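Long-range contacts in Lic12234 (Leptospira interrogans, PDB 4TZH), which is of unknown function but, as a leucine-rich repeat protein of a pathogen, may bind other proteins and contribute to virulence: residues T31-E36 with T54-E59; S45-D50 with Y68-R73; L63-Y68 with L86-V91. All coordinates share one frame; numbering follows the deposited sequence.

Contact 1 of 3, residues T31-E36 with T54-E59. With ZN (zinc ion), chain F.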
ATOM      1  N   THR A  31      16.531  -8.137   5.026  1.00 21.00           N
ATOM      2  CA  THR A  31      15.681  -8.558   6.132  1.00 20.89           C
ATOM      3  C   THR A  31      15.174  -7.319   6.842  1.00 23.89           C
ATOM      4  O   THR A  31      14.187  -7.380   7.563  1.00 25.27           O
ATOM      5  CB  THR A  31      16.420  -9.487   7.100  1.00 25.59           C
ATOM      6  OG1 THR A  31      17.625  -8.833   7.506  1.00 28.58           O
ATOM      7  CG2 THR A  31      16.753 -10.812   6.444  1.00 27.77           C
ATOM      8  N   ILE A  32      15.866  -6.193   6.658  1.00 22.87           N
ATOM      9  CA  ILE A  32      15.482  -4.909   7.237  1.00 22.56           C
ATOM     10  C   ILE A  32      15.884  -3.815   6.254  1.00 23.86           C
ATOM     11  O   ILE A  32      16.872  -3.965   5.530  1.00 24.27           O
ATOM     12  CB  ILE A  32      16.089  -4.672   8.661  1.00 28.41           C
ATOM     13  CG1 ILE A  32      17.621  -4.660   8.652  1.00 31.53           C
ATOM     14  CG2 ILE A  32      15.550  -5.633   9.711  1.00 33.63           C
ATOM     15  CD1 ILE A  32      18.282  -3.933   9.929  1.00 46.40           C
ATOM     16  N   LEU A  33      15.118  -2.741   6.215  1.00 20.82           N
ATOM     17  CA  LEU A  33      15.482  -1.595   5.400  1.00 19.61           C
ATOM     18  C   LEU A  33      16.320  -0.695   6.301  1.00 23.87           C
ATOM     19  O   LEU A  33      15.813  -0.271   7.340  1.00 21.97           O
ATOM     20  CB  LEU A  33      14.222  -0.859   4.918  1.00 19.14           C
ATOM     21  CG  LEU A  33      14.458   0.404   4.086  1.00 22.21           C
ATOM     22  CD1 LEU A  33      15.201   0.084   2.731  1.00 23.43           C
ATOM     23  CD2 LEU A  33      13.171   1.188   3.871  1.00 21.10           C
ATOM     24  N   PRO A  34      17.587  -0.379   5.946  1.00 21.26           N
ATOM     25  CA  PRO A  34      18.424   0.454   6.825  1.00 21.32           C
ATOM     26  C   PRO A  34      17.816   1.802   7.152  1.00 23.42           C
ATOM     27  O   PRO A  34      17.190   2.418   6.275  1.00 22.91           O
ATOM     28  CB  PRO A  34      19.718   0.624   6.012  1.00 23.84           C
ATOM     29  CG  PRO A  34      19.777  -0.619   5.205  1.00 27.85           C
ATOM     30  CD  PRO A  34      18.347  -0.821   4.759  1.00 23.81           C
ATOM     31  N   LYS A  35      18.050   2.294   8.385  1.00 23.75           N
ATOM     32  CA  LYS A  35      17.534   3.581   8.851  1.00 23.79           C
ATOM     33  C   LYS A  35      18.046   4.742   8.027  1.00 25.83           C
ATOM     34  O   LYS A  35      17.370   5.766   7.958  1.00 24.50           O
ATOM     35  CB  LYS A  35      17.885   3.794  10.356  1.00 26.23           C
ATOM     36  CG  LYS A  35      17.223   2.760  11.275  1.00 36.48           C
ATOM     37  CD  LYS A  35      17.590   2.979  12.739  1.00 45.37           C
ATOM     38  CE  LYS A  35      16.898   2.007  13.667  1.00 51.42           C
ATOM     39  NZ  LYS A  35      17.317   2.222  15.080  1.00 63.21           N
ATOM     40  N   GLU A  36      19.206   4.575   7.372  1.00 24.92           N
ATOM     41  CA  GLU A  36      19.853   5.618   6.582  1.00 24.78           C
ATOM     42  C   GLU A  36      19.001   6.014   5.378  1.00 23.45           C
ATOM     43  O   GLU A  36      19.275   7.060   4.789  1.00 23.55           O
ATOM     44  CB  GLU A  36      21.273   5.211   6.163  1.00 26.62           C
ATOM     45  CG  GLU A  36      22.260   5.170   7.321  1.00 36.05           C
ATOM     46  CD  GLU A  36      22.136   3.991   8.271  1.00 48.40           C
ATOM     47  OE1 GLU A  36      21.594   2.936   7.861  1.00 35.83           O
ATOM     48  OE2 GLU A  36      22.579   4.126   9.434  1.00 43.29           O
ATOM     49  N   THR A  54       9.840  -7.668   7.145  1.00 19.71           N
ATOM     50  CA  THR A  54       8.663  -7.932   7.966  1.00 19.20           C
ATOM     51  C   THR A  54       7.934  -6.643   8.356  1.00 22.62           C
ATOM     52  O   THR A  54       6.759  -6.681   8.747  1.00 23.50           O
ATOM     53  CB  THR A  54       9.017  -8.772   9.185  1.00 27.89           C
ATOM     54  OG1 THR A  54       9.920  -8.040  10.000  1.00 29.13           O
ATOM     55  CG2 THR A  54       9.630 -10.119   8.812  1.00 26.37           C
ATOM     56  N   THR A  55       8.613  -5.508   8.213  1.00 20.13           N
ATOM     57  CA  THR A  55       8.063  -4.185   8.520  1.00 20.06           C
ATOM     58  C   THR A  55       8.925  -3.158   7.856  1.00 22.25           C
ATOM     59  O   THR A  55       9.843  -3.493   7.083  1.00 21.73           O
ATOM     60  CB  THR A  55       7.973  -3.945  10.055  1.00 27.36           C
ATOM     61  OG1 THR A  55       7.179  -2.758  10.301  1.00 25.30           O
ATOM     62  CG2 THR A  55       9.359  -3.849  10.747  1.00 26.25           C
ATOM     63  N   LEU A  56       8.640  -1.878   8.139  1.00 21.35           N
ATOM     64  CA  LEU A  56       9.444  -0.772   7.670  1.00 20.27           C
ATOM     65  C   LEU A  56       9.968  -0.018   8.871  1.00 21.44           C
ATOM     66  O   LEU A  56       9.292   0.022   9.902  1.00 22.17           O
ATOM     67  CB  LEU A  56       8.619   0.204   6.812  1.00 20.36           C
ATOM     68  CG  LEU A  56       8.071  -0.360   5.514  1.00 24.82           C
ATOM     69  CD1 LEU A  56       7.206   0.678   4.861  1.00 24.82           C
ATOM     70  CD2 LEU A  56       9.211  -0.738   4.569  1.00 27.24           C
ATOM     71  N   PRO A  57      11.138   0.630   8.761  1.00 20.55           N
ATOM     72  CA  PRO A  57      11.631   1.407   9.905  1.00 20.74           C
ATOM     73  C   PRO A  57      10.763   2.647  10.125  1.00 20.87           C
ATOM     74  O   PRO A  57      10.140   3.153   9.183  1.00 19.71           O
ATOM     75  CB  PRO A  57      13.038   1.807   9.453  1.00 23.44           C
ATOM     76  CG  PRO A  57      12.964   1.832   7.926  1.00 25.12           C
ATOM     77  CD  PRO A  57      12.062   0.687   7.600  1.00 21.15           C
ATOM     78  N   GLU A  58      10.761   3.170  11.339  1.00 21.27           N
ATOM     79  CA  GLU A  58      10.018   4.393  11.626  1.00 20.55           C
ATOM     80  C   GLU A  58      10.543   5.561  10.794  1.00 23.16           C
ATOM     81  O   GLU A  58       9.819   6.518  10.561  1.00 24.68           O
ATOM     82  CB  GLU A  58      10.137   4.740  13.117  1.00 22.56           C
ATOM     83  CG  GLU A  58       9.384   3.769  14.005  1.00 23.89           C
ATOM     84  CD  GLU A  58       9.527   4.123  15.482  1.00 29.47           C
ATOM     85  OE1 GLU A  58      10.629   3.928  16.043  1.00 30.54           O
ATOM     86  OE2 GLU A  58       8.574   4.708  16.042  1.00 28.47           O
ATOM     87  N   GLU A  59      11.799   5.476  10.347  1.00 22.13           N
ATOM     88  CA  GLU A  59      12.438   6.485   9.477  1.00 22.46           C
ATOM     89  C   GLU A  59      11.735   6.653   8.143  1.00 24.39           C
ATOM     90  O   GLU A  59      11.949   7.677   7.477  1.00 22.96           O
ATOM     91  CB  GLU A  59      13.908   6.136   9.231  1.00 24.30           C
ATOM     92  CG  GLU A  59      14.807   6.398  10.429  1.00 27.94           C
ATOM     93  CD  GLU A  59      14.798   5.390  11.569  1.00 31.07           C
ATOM     94  OE1 GLU A  59      14.093   4.360  11.471  1.00 28.65           O
ATOM     95  OE2 GLU A  59      15.491   5.644  12.580  1.00 30.26           O
TER
HETATM   96 ZN    ZN F 304       6.787   5.210  15.518  0.85 24.51          ZN
HETATM   97  O   HOH W   1      11.977  -6.010   8.274  1.00 24.95           O
HETATM   98  O   HOH W   2      12.622  -8.712   9.308  1.00 57.61           O
HETATM   99  O   HOH W   3      12.638  -2.883   7.705  1.00 23.66           O
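Lys35 lies across the carboxylate of Glu59, and what touches is its aliphatic shaft rather than its charge. Its CB packs against Glu59 CD, CG comes 3.5 Å from Glu59 OE1, and CD reaches Glu59 OE2 at 3.4 Å. CE is already drawing off from that oxygen, and the extended chain then carries NZ to 4.6 Å from Glu59 OE2, too far for a salt bridge, though the opposite charges probably still attract. Glu59 bends at chi2 (78°), which brings its carboxylate against the CB, CG and CD of Lys35. Further along, the Pro57 ring is wedged against Leu33: its CD rests 3.8 Å from Leu33 CB, and its CG faces Leu33 O. Where the backbones stand further apart, waters join Thr31 O to Thr54 N and to Thr54 OG1, and Leu33 N to Thr55 O. Glu58 OE2 binds a zinc ion at 1.9 Å, with Glu82 as a further ligand. Both segments lie in connections between strands, 22-24 to 45-47 and 45-47 to 68-70, each running into the start of a 3-10 turn; Leu33 turns inward onto Leu48 and Leu56 onto Ile71.

Contact 2 of 3, residues S45-D50 with Y68-R73; sequences SLHLRD and YLDISR. With ZN (zinc ion), chain C.
Arg73 CD sits over one face of the Arg49 guanidinium, 3.2 Å off its plane and nearer its margin than its centre, while Ser72 lies at the edge. There Arg49 NH1 donates to Ser72 OG at 2.9 Å, almost exactly in plane; the Arg49 chain runs extended to NE, with CG opposite the backbone N (chi1 175°), which carries the guanidinium along to Ser72. The Arg73 guanidinium in turn has Asp50 OD2 over one face and Arg49 NH2 at its edge. With Asp50 OD2 3.4 Å from Arg73 NH2 but well out of that plane, this salt bridge rests on charge alone. At the other end, the Tyr68 ring takes Ser45 CB at its edge. Between them the His47 ring and the Asp70 carboxylate stand 89° apart, and both bind one zinc ion, through His47 ND1 at 2.0 Å and Asp70 OD2 at 1.9 Å. Asp70 OD1 accepts from Ser72 N, which makes an Asx turn, and also from Ser72 OG; the two bonds should hold the carboxylate's rotation. Beneath, Leu46 and Leu69 point together into the core. Parallel pairing continues past the strands, Asp50 N to Ser72 O at 3.0 Å, as between adjacent repeats of a leucine-rich repeat solenoid.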
ATOM      1  N   SER A  45      10.168   7.481  -5.387  1.00 14.61           N
ATOM      2  CA  SER A  45       9.738   6.112  -5.630  1.00 13.03           C
ATOM      3  C   SER A  45      10.710   5.173  -4.938  1.00 14.52           C
ATOM      4  O   SER A  45      11.919   5.345  -5.080  1.00 15.35           O
ATOM      5  CB  SER A  45       9.791   5.856  -7.131  1.00 17.15           C
ATOM      6  OG  SER A  45       9.389   4.527  -7.416  1.00 19.04           O
ATOM      7  N   LEU A  46      10.195   4.200  -4.206  1.00 13.89           N
ATOM      8  CA  LEU A  46      11.014   3.233  -3.507  1.00 14.35           C
ATOM      9  C   LEU A  46      10.488   1.852  -3.864  1.00 14.73           C
ATOM     10  O   LEU A  46       9.291   1.574  -3.658  1.00 14.18           O
ATOM     11  CB  LEU A  46      10.903   3.498  -1.997  1.00 13.83           C
ATOM     12  CG  LEU A  46      11.647   2.544  -1.076  1.00 16.10           C
ATOM     13  CD1 LEU A  46      13.147   2.441  -1.432  1.00 17.61           C
ATOM     14  CD2 LEU A  46      11.473   2.961   0.410  1.00 17.27           C
ATOM     15  N   HIS A  47      11.359   1.008  -4.420  1.00 13.61           N
ATOM     16  CA  HIS A  47      10.970  -0.360  -4.774  1.00 13.34           C
ATOM     17  C   HIS A  47      11.750  -1.318  -3.883  1.00 14.65           C
ATOM     18  O   HIS A  47      12.978  -1.205  -3.773  1.00 15.06           O
ATOM     19  CB  HIS A  47      11.364  -0.654  -6.220  1.00 14.16           C
ATOM     20  CG  HIS A  47      10.620   0.150  -7.232  1.00 15.33           C
ATOM     21  ND1 HIS A  47       9.505  -0.343  -7.849  1.00 15.02           N
ATOM     22  CD2 HIS A  47      10.864   1.398  -7.709  1.00 17.37           C
ATOM     23  CE1 HIS A  47       9.109   0.572  -8.697  1.00 16.09           C
ATOM     24  NE2 HIS A  47       9.894   1.651  -8.656  1.00 17.40           N
ATOM     25  N   LEU A  48      11.028  -2.186  -3.215  1.00 13.11           N
ATOM     26  CA  LEU A  48      11.586  -3.171  -2.265  1.00 13.68           C
ATOM     27  C   LEU A  48      10.991  -4.536  -2.497  1.00 14.09           C
ATOM     28  O   LEU A  48      10.941  -5.364  -1.595  1.00 15.88           O
ATOM     29  CB  LEU A  48      11.237  -2.752  -0.827  1.00 15.20           C
ATOM     30  CG  LEU A  48      11.794  -1.394  -0.412  1.00 19.28           C
ATOM     31  CD1 LEU A  48      11.129  -0.899   0.851  1.00 18.10           C
ATOM     32  CD2 LEU A  48      13.315  -1.439  -0.258  1.00 24.06           C
ATOM     33  N   ARG A  49      10.589  -4.793  -3.742  1.00 13.62           N
ATOM     34  CA  ARG A  49       9.912  -6.027  -4.105  1.00 13.43           C
ATOM     35  C   ARG A  49      10.800  -7.249  -3.868  1.00 15.31           C
ATOM     36  O   ARG A  49      12.016  -7.177  -4.153  1.00 16.00           O
ATOM     37  CB  ARG A  49       9.561  -5.971  -5.595  1.00 15.84           C
ATOM     38  CG  ARG A  49       8.945  -7.287  -6.142  1.00 16.15           C
ATOM     39  CD  ARG A  49       8.336  -6.958  -7.488  1.00 17.76           C
ATOM     40  NE  ARG A  49       7.917  -8.155  -8.241  1.00 18.43           N
ATOM     41  CZ  ARG A  49       6.751  -8.781  -8.098  1.00 17.63           C
ATOM     42  NH1 ARG A  49       5.859  -8.356  -7.211  1.00 17.18           N
ATOM     43  NH2 ARG A  49       6.449  -9.827  -8.875  1.00 21.94           N
ATOM     44  N   ASP A  50      10.237  -8.369  -3.394  1.00 15.18           N
ATOM     45  CA  ASP A  50      10.963  -9.632  -3.337  1.00 16.68           C
ATOM     46  C   ASP A  50      12.181  -9.579  -2.460  1.00 20.59           C
ATOM     47  O   ASP A  50      13.281 -10.004  -2.845  1.00 22.95           O
ATOM     48  CB  ASP A  50      11.293 -10.112  -4.742  1.00 19.76           C
ATOM     49  CG  ASP A  50      11.358 -11.625  -4.873  1.00 27.04           C
ATOM     50  OD1 ASP A  50      11.093 -12.333  -3.873  1.00 27.03           O
ATOM     51  OD2 ASP A  50      11.727 -12.105  -5.956  1.00 30.58           O
ATOM     52  N   TYR A  68       5.431   6.700  -4.750  1.00 13.65           N
ATOM     53  CA  TYR A  68       5.195   5.293  -5.083  1.00 12.53           C
ATOM     54  C   TYR A  68       5.993   4.413  -4.138  1.00 14.87           C
ATOM     55  O   TYR A  68       7.168   4.693  -3.898  1.00 14.60           O
ATOM     56  CB  TYR A  68       5.650   5.007  -6.536  1.00 13.90           C
ATOM     57  CG  TYR A  68       5.200   6.041  -7.531  1.00 14.41           C
ATOM     58  CD1 TYR A  68       3.863   6.168  -7.867  1.00 17.61           C
ATOM     59  CD2 TYR A  68       6.119   6.826  -8.211  1.00 16.47           C
ATOM     60  CE1 TYR A  68       3.440   7.111  -8.799  1.00 17.73           C
ATOM     61  CE2 TYR A  68       5.711   7.763  -9.155  1.00 18.83           C
ATOM     62  CZ  TYR A  68       4.373   7.895  -9.444  1.00 18.73           C
ATOM     63  OH  TYR A  68       3.941   8.829 -10.363  1.00 21.08           O
ATOM     64  N   LEU A  69       5.349   3.381  -3.595  1.00 13.64           N
ATOM     65  CA  LEU A  69       6.033   2.488  -2.675  1.00 13.76           C
ATOM     66  C   LEU A  69       5.631   1.081  -3.059  1.00 13.73           C
ATOM     67  O   LEU A  69       4.433   0.718  -3.002  1.00 14.62           O
ATOM     68  CB  LEU A  69       5.592   2.810  -1.237  1.00 14.78           C
ATOM     69  CG  LEU A  69       6.186   1.953  -0.129  1.00 15.74           C
ATOM     70  CD1 LEU A  69       7.718   1.964  -0.169  1.00 16.55           C
ATOM     71  CD2 LEU A  69       5.699   2.464   1.230  1.00 17.36           C
ATOM     72  N   ASP A  70       6.625   0.289  -3.444  1.00 12.55           N
ATOM     73  CA  ASP A  70       6.422  -1.103  -3.844  1.00 12.27           C
ATOM     74  C   ASP A  70       7.092  -2.001  -2.811  1.00 14.03           C
ATOM     75  O   ASP A  70       8.317  -2.060  -2.772  1.00 13.90           O
ATOM     76  CB  ASP A  70       7.017  -1.338  -5.226  1.00 13.31           C
ATOM     77  CG  ASP A  70       7.090  -2.805  -5.594  1.00 14.75           C
ATOM     78  OD1 ASP A  70       6.370  -3.593  -4.986  1.00 14.40           O
ATOM     79  OD2 ASP A  70       7.885  -3.133  -6.492  1.00 15.18           O
ATOM     80  N   ILE A  71       6.284  -2.639  -1.978  1.00 12.99           N
ATOM     81  CA  ILE A  71       6.790  -3.582  -0.965  0.70 13.99           C
ATOM     82  C   ILE A  71       6.215  -4.952  -1.211  1.00 14.14           C
ATOM     83  O   ILE A  71       6.067  -5.747  -0.295  1.00 15.25           O
ATOM     84  CB  ILE A  71       6.494  -3.199   0.487  0.70 17.88           C
ATOM     85  CG1 ILE A  71       6.207  -1.710   0.614  0.70 19.17           C
ATOM     86  CG2 ILE A  71       7.638  -3.705   1.373  0.70 21.69           C
ATOM     87  CD1 ILE A  71       5.734  -1.255   2.056  0.70 20.83           C
ATOM     88  N   SER A  72       5.901  -5.226  -2.458  1.00 13.94           N
ATOM     89  CA  SER A  72       5.326  -6.513  -2.811  1.00 14.41           C
ATOM     90  C   SER A  72       6.275  -7.662  -2.576  1.00 16.12           C
ATOM     91  O   SER A  72       7.480  -7.475  -2.607  1.00 16.06           O
ATOM     92  CB  SER A  72       4.884  -6.505  -4.266  1.00 14.66           C
ATOM     93  OG  SER A  72       5.959  -6.262  -5.159  1.00 15.79           O
ATOM     94  N   ARG A  73       5.722  -8.857  -2.356  1.00 16.10           N
ATOM     95  CA  ARG A  73       6.547 -10.077  -2.236  1.00 15.71           C
ATOM     96  C   ARG A  73       7.563  -9.986  -1.105  1.00 18.32           C
ATOM     97  O   ARG A  73       8.777 -10.232  -1.286  1.00 20.40           O
ATOM     98  CB  ARG A  73       7.188 -10.474  -3.577  1.00 18.90           C
ATOM     99  CG  ARG A  73       6.144 -10.893  -4.610  1.00 24.21           C
ATOM    100  CD  ARG A  73       6.751 -11.562  -5.844  1.00 32.21           C
ATOM    101  NE  ARG A  73       7.581 -12.700  -5.468  1.00 36.20           N
ATOM    102  CZ  ARG A  73       8.427 -13.312  -6.287  1.00 63.19           C
ATOM    103  NH1 ARG A  73       8.571 -12.893  -7.541  1.00 53.33           N
ATOM    104  NH2 ARG A  73       9.147 -14.341  -5.859  1.00 52.70           N
TER
HETATM  105 ZN    ZN C 301       8.750  -2.199  -7.948  0.85 14.25          ZN
HETATM  106  O   HOH W   4      12.250 -14.486  -7.121  1.00 37.35           O

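Contact 3 of 3, residues L63-Y68 with L86-V91; sequences LKNLKY and LKNLEV. With ZN (zinc ion), chain E.
Lys67 O is gripped by two successive N-H groups, Glu90 N at 2.7 Å and Val91 N at 3.2 Å, the second lying nearly in line with the carbonyl bond. This fork fixes the start of strand 91-93 against the residue just before strand 68-70. Lys64 O likewise takes two donors: Asn88 ND2 at 2.8 Å, with the oxygen near the amide plane, and a water that also donates to Leu66 O and accepts from Asn88 N. With CG set opposite its own carbonyl carbon (chi1 -78°), the Asn88 amide is turned toward Lys64 O, while its OD1 is bonded to Lys111. Lys67 and Glu90 run side by side, Lys67 CE 3.6 Å from Glu90 OE2, and Glu90 OE2 binds a zinc ion at 2.0 Å. Glu90 OE1 instead receives a water that also bonds Tyr68 OH. Val91 CG2 touches the edge of the Tyr68 ring at CD1, 3.8 Å away, and Lys67 CB lies over one face. On the inner side Leu66 lies alongside Leu89, and Leu86 CD2 meets Leu63 O. Type I turns at Leu63-Leu66 and Leu86-Leu89 repeat one another, the stacking of equivalent turns characteristic of a leucine-rich repeat solenoid.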
ATOM      1  N   LEU A  63      10.310  10.380   4.518  1.00 18.84           N
ATOM      2  CA  LEU A  63      10.225  10.400   3.057  1.00 18.83           C
ATOM      3  C   LEU A  63       8.914  11.051   2.597  1.00 21.64           C
ATOM      4  O   LEU A  63       8.143  10.441   1.851  1.00 21.88           O
ATOM      5  CB  LEU A  63      10.384   8.987   2.498  1.00 18.64           C
ATOM      6  CG  LEU A  63      11.601   8.200   2.926  1.00 23.63           C
ATOM      7  CD1 LEU A  63      11.574   6.802   2.275  1.00 24.55           C
ATOM      8  CD2 LEU A  63      12.870   8.923   2.549  1.00 23.55           C
ATOM      9  N   LYS A  64       8.699  12.296   3.006  1.00 21.82           N
ATOM     10  CA  LYS A  64       7.417  12.962   2.750  1.00 23.73           C
ATOM     11  C   LYS A  64       7.110  13.235   1.278  1.00 25.37           C
ATOM     12  O   LYS A  64       5.935  13.471   0.971  1.00 25.87           O
ATOM     13  CB  LYS A  64       7.293  14.246   3.578  1.00 29.65           C
ATOM     14  CG  LYS A  64       8.179  15.358   3.099  1.00 29.58           C
ATOM     15  CD  LYS A  64       7.906  16.643   3.893  1.00 38.11           C
ATOM     16  CE  LYS A  64       8.446  17.855   3.178  1.00 49.06           C
ATOM     17  NZ  LYS A  64       7.815  19.117   3.676  1.00 65.67           N
ATOM     18  N   ASN A  65       8.106  13.131   0.372  1.00 20.82           N
ATOM     19  CA  ASN A  65       7.869  13.364  -1.061  1.00 20.58           C
ATOM     20  C   ASN A  65       7.573  12.043  -1.794  1.00 19.22           C
ATOM     21  O   ASN A  65       7.381  12.037  -3.005  1.00 19.13           O
ATOM     22  CB  ASN A  65       9.089  14.034  -1.701  1.00 20.57           C
ATOM     23  CG  ASN A  65       9.352  15.359  -1.042  1.00 27.79           C
ATOM     24  OD1 ASN A  65      10.425  15.576  -0.452  1.00 32.15           O
ATOM     25  ND2 ASN A  65       8.352  16.183  -0.983  1.00 27.89           N
ATOM     26  N   LEU A  66       7.540  10.930  -1.063  1.00 16.83           N
ATOM     27  CA  LEU A  66       7.336   9.658  -1.724  1.00 15.23           C
ATOM     28  C   LEU A  66       5.972   9.575  -2.394  1.00 16.16           C
ATOM     29  O   LEU A  66       4.946   9.811  -1.735  1.00 17.08           O
ATOM     30  CB  LEU A  66       7.433   8.550  -0.681  1.00 17.23           C
ATOM     31  CG  LEU A  66       7.844   7.184  -1.145  1.00 21.02           C
ATOM     32  CD1 LEU A  66       9.259   7.168  -1.754  1.00 16.23           C
ATOM     33  CD2 LEU A  66       7.757   6.194  -0.007  1.00 21.34           C
ATOM     34  N   LYS A  67       5.954   9.170  -3.668  1.00 15.09           N
ATOM     35  CA  LYS A  67       4.719   9.007  -4.438  1.00 15.31           C
ATOM     36  C   LYS A  67       4.410   7.540  -4.667  1.00 15.72           C
ATOM     37  O   LYS A  67       3.233   7.173  -4.798  1.00 15.76           O
ATOM     38  CB  LYS A  67       4.825   9.654  -5.816  1.00 18.14           C
ATOM     39  CG  LYS A  67       5.023  11.158  -5.767  1.00 21.09           C
ATOM     40  CD  LYS A  67       5.150  11.661  -7.227  1.00 27.23           C
ATOM     41  CE  LYS A  67       4.200  12.776  -7.515  1.00 55.96           C
ATOM     42  NZ  LYS A  67       4.579  13.479  -8.774  1.00 65.21           N
ATOM     43  N   TYR A  68       5.431   6.700  -4.750  1.00 13.65           N
ATOM     44  CA  TYR A  68       5.195   5.293  -5.083  1.00 12.53           C
ATOM     45  C   TYR A  68       5.993   4.413  -4.138  1.00 14.87           C
ATOM     46  O   TYR A  68       7.168   4.693  -3.898  1.00 14.60           O
ATOM     47  CB  TYR A  68       5.650   5.007  -6.536  1.00 13.90           C
ATOM     48  CG  TYR A  68       5.200   6.041  -7.531  1.00 14.41           C
ATOM     49  CD1 TYR A  68       3.863   6.168  -7.867  1.00 17.61           C
ATOM     50  CD2 TYR A  68       6.119   6.826  -8.211  1.00 16.47           C
ATOM     51  CE1 TYR A  68       3.440   7.111  -8.799  1.00 17.73           C
ATOM     52  CE2 TYR A  68       5.711   7.763  -9.155  1.00 18.83           C
ATOM     53  CZ  TYR A  68       4.373   7.895  -9.444  1.00 18.73           C
ATOM     54  OH  TYR A  68       3.941   8.829 -10.363  1.00 21.08           O
ATOM     55  N   LEU A  86       3.262   9.773   4.983  1.00 19.38           N
ATOM     56  CA  LEU A  86       3.422   9.646   3.531  1.00 18.89           C
ATOM     57  C   LEU A  86       2.226  10.241   2.808  1.00 21.32           C
ATOM     58  O   LEU A  86       1.489   9.561   2.099  1.00 20.34           O
ATOM     59  CB  LEU A  86       3.674   8.176   3.168  1.00 18.62           C
ATOM     60  CG  LEU A  86       4.870   7.537   3.865  1.00 20.80           C
ATOM     61  CD1 LEU A  86       5.004   6.068   3.458  1.00 20.97           C
ATOM     62  CD2 LEU A  86       6.185   8.307   3.578  1.00 22.71           C
ATOM     63  N   LYS A  87       2.046  11.569   3.005  1.00 20.00           N
ATOM     64  CA  LYS A  87       0.887  12.287   2.482  1.00 20.82           C
ATOM     65  C   LYS A  87       0.877  12.511   1.002  1.00 23.23           C
ATOM     66  O   LYS A  87      -0.150  12.954   0.461  1.00 22.77           O
ATOM     67  CB  LYS A  87       0.722  13.650   3.200  1.00 24.27           C
ATOM     68  CG  LYS A  87       0.660  13.570   4.712  1.00 33.06           C
ATOM     69  CD  LYS A  87      -0.611  12.901   5.160  1.00 35.66           C
ATOM     70  CE  LYS A  87      -0.866  13.140   6.618  1.00 33.11           C
ATOM     71  NZ  LYS A  87      -1.884  12.185   7.110  1.00 34.38           N
ATOM     72  N   ASN A  88       2.013  12.209   0.328  1.00 19.29           N
ATOM     73  CA  ASN A  88       2.076  12.383  -1.113  1.00 18.02           C
ATOM     74  C   ASN A  88       2.029  11.015  -1.815  1.00 16.97           C
ATOM     75  O   ASN A  88       2.086  10.954  -3.043  1.00 17.43           O
ATOM     76  CB  ASN A  88       3.351  13.072  -1.479  1.00 19.12           C
ATOM     77  CG  ASN A  88       3.240  14.542  -1.208  1.00 26.42           C
ATOM     78  OD1 ASN A  88       2.257  15.177  -1.605  1.00 23.23           O
ATOM     79  ND2 ASN A  88       4.190  15.082  -0.472  1.00 27.91           N
ATOM     80  N   LEU A  89       1.859   9.935  -1.048  1.00 15.58           N
ATOM     81  CA  LEU A  89       1.840   8.606  -1.655  1.00 14.58           C
ATOM     82  C   LEU A  89       0.612   8.404  -2.519  1.00 15.39           C
ATOM     83  O   LEU A  89      -0.516   8.611  -2.037  1.00 16.37           O
ATOM     84  CB  LEU A  89       1.921   7.573  -0.540  1.00 14.85           C
ATOM     85  CG  LEU A  89       2.350   6.173  -0.990  1.00 18.04           C
ATOM     86  CD1 LEU A  89       3.824   6.160  -1.376  1.00 18.55           C
ATOM     87  CD2 LEU A  89       2.099   5.121   0.090  1.00 17.41           C
ATOM     88  N   GLU A  90       0.809   7.940  -3.766  1.00 15.59           N
ATOM     89  CA  GLU A  90      -0.258   7.751  -4.747  1.00 14.15           C
ATOM     90  C   GLU A  90      -0.500   6.289  -5.065  1.00 15.15           C
ATOM     91  O   GLU A  90      -1.624   5.922  -5.419  1.00 14.95           O
ATOM     92  CB  GLU A  90       0.081   8.485  -6.066  1.00 16.32           C
ATOM     93  CG  GLU A  90       0.251   9.996  -5.839  1.00 18.09           C
ATOM     94  CD  GLU A  90       0.474  10.845  -7.083  1.00 22.61           C
ATOM     95  OE1 GLU A  90       0.325  10.308  -8.194  1.00 22.92           O
ATOM     96  OE2 GLU A  90       0.759  12.052  -6.964  1.00 20.77           O
ATOM     97  N   VAL A  91       0.555   5.458  -4.995  1.00 14.05           N
ATOM     98  CA  VAL A  91       0.429   4.043  -5.347  1.00 12.95           C
ATOM     99  C   VAL A  91       1.157   3.232  -4.291  1.00 15.78           C
ATOM    100  O   VAL A  91       2.313   3.564  -3.959  1.00 15.03           O
ATOM    101  CB  VAL A  91       1.066   3.748  -6.715  1.00 15.60           C
ATOM    102  CG1 VAL A  91       0.950   2.250  -7.074  1.00 16.37           C
ATOM    103  CG2 VAL A  91       0.432   4.614  -7.807  1.00 15.92           C
TER
HETATM  104 ZN    ZN E 303       0.900  13.109  -8.628  0.75 20.78          ZN
HETATM  105  O   HOH W   5       4.521  10.807   0.816  1.00 19.79           O
HETATM  106  O   HOH W   6       1.230   9.194 -10.435  0.50 21.40           O
HETATM  107  O   HOH W   7       1.529  14.989  -7.979  1.00 23.49           O

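In the fold
The three contacts sample successive coils of one solenoid, each joining equivalent positions in neighbouring repeats. Contact 2 forms part of the parallel sheet and touches both others: its centre lies about 13 Å from that of contact 1 and about 12 Å from that of contact 3. Leucines bind it to contact 1, with Leu33 CD1 3.8 Å from Leu48 CD2. Toward contact 3 it shares Tyr68, and Leu69 N probably bonds to Val91 O at 3.1 Å, carrying the pairing on to the next strand. Contacts 1 and 3 are linked only along the chain. Three separate zinc ions lie at the three contacts, the one at contact 1 shared with Glu82, and no role for the metals follows from this.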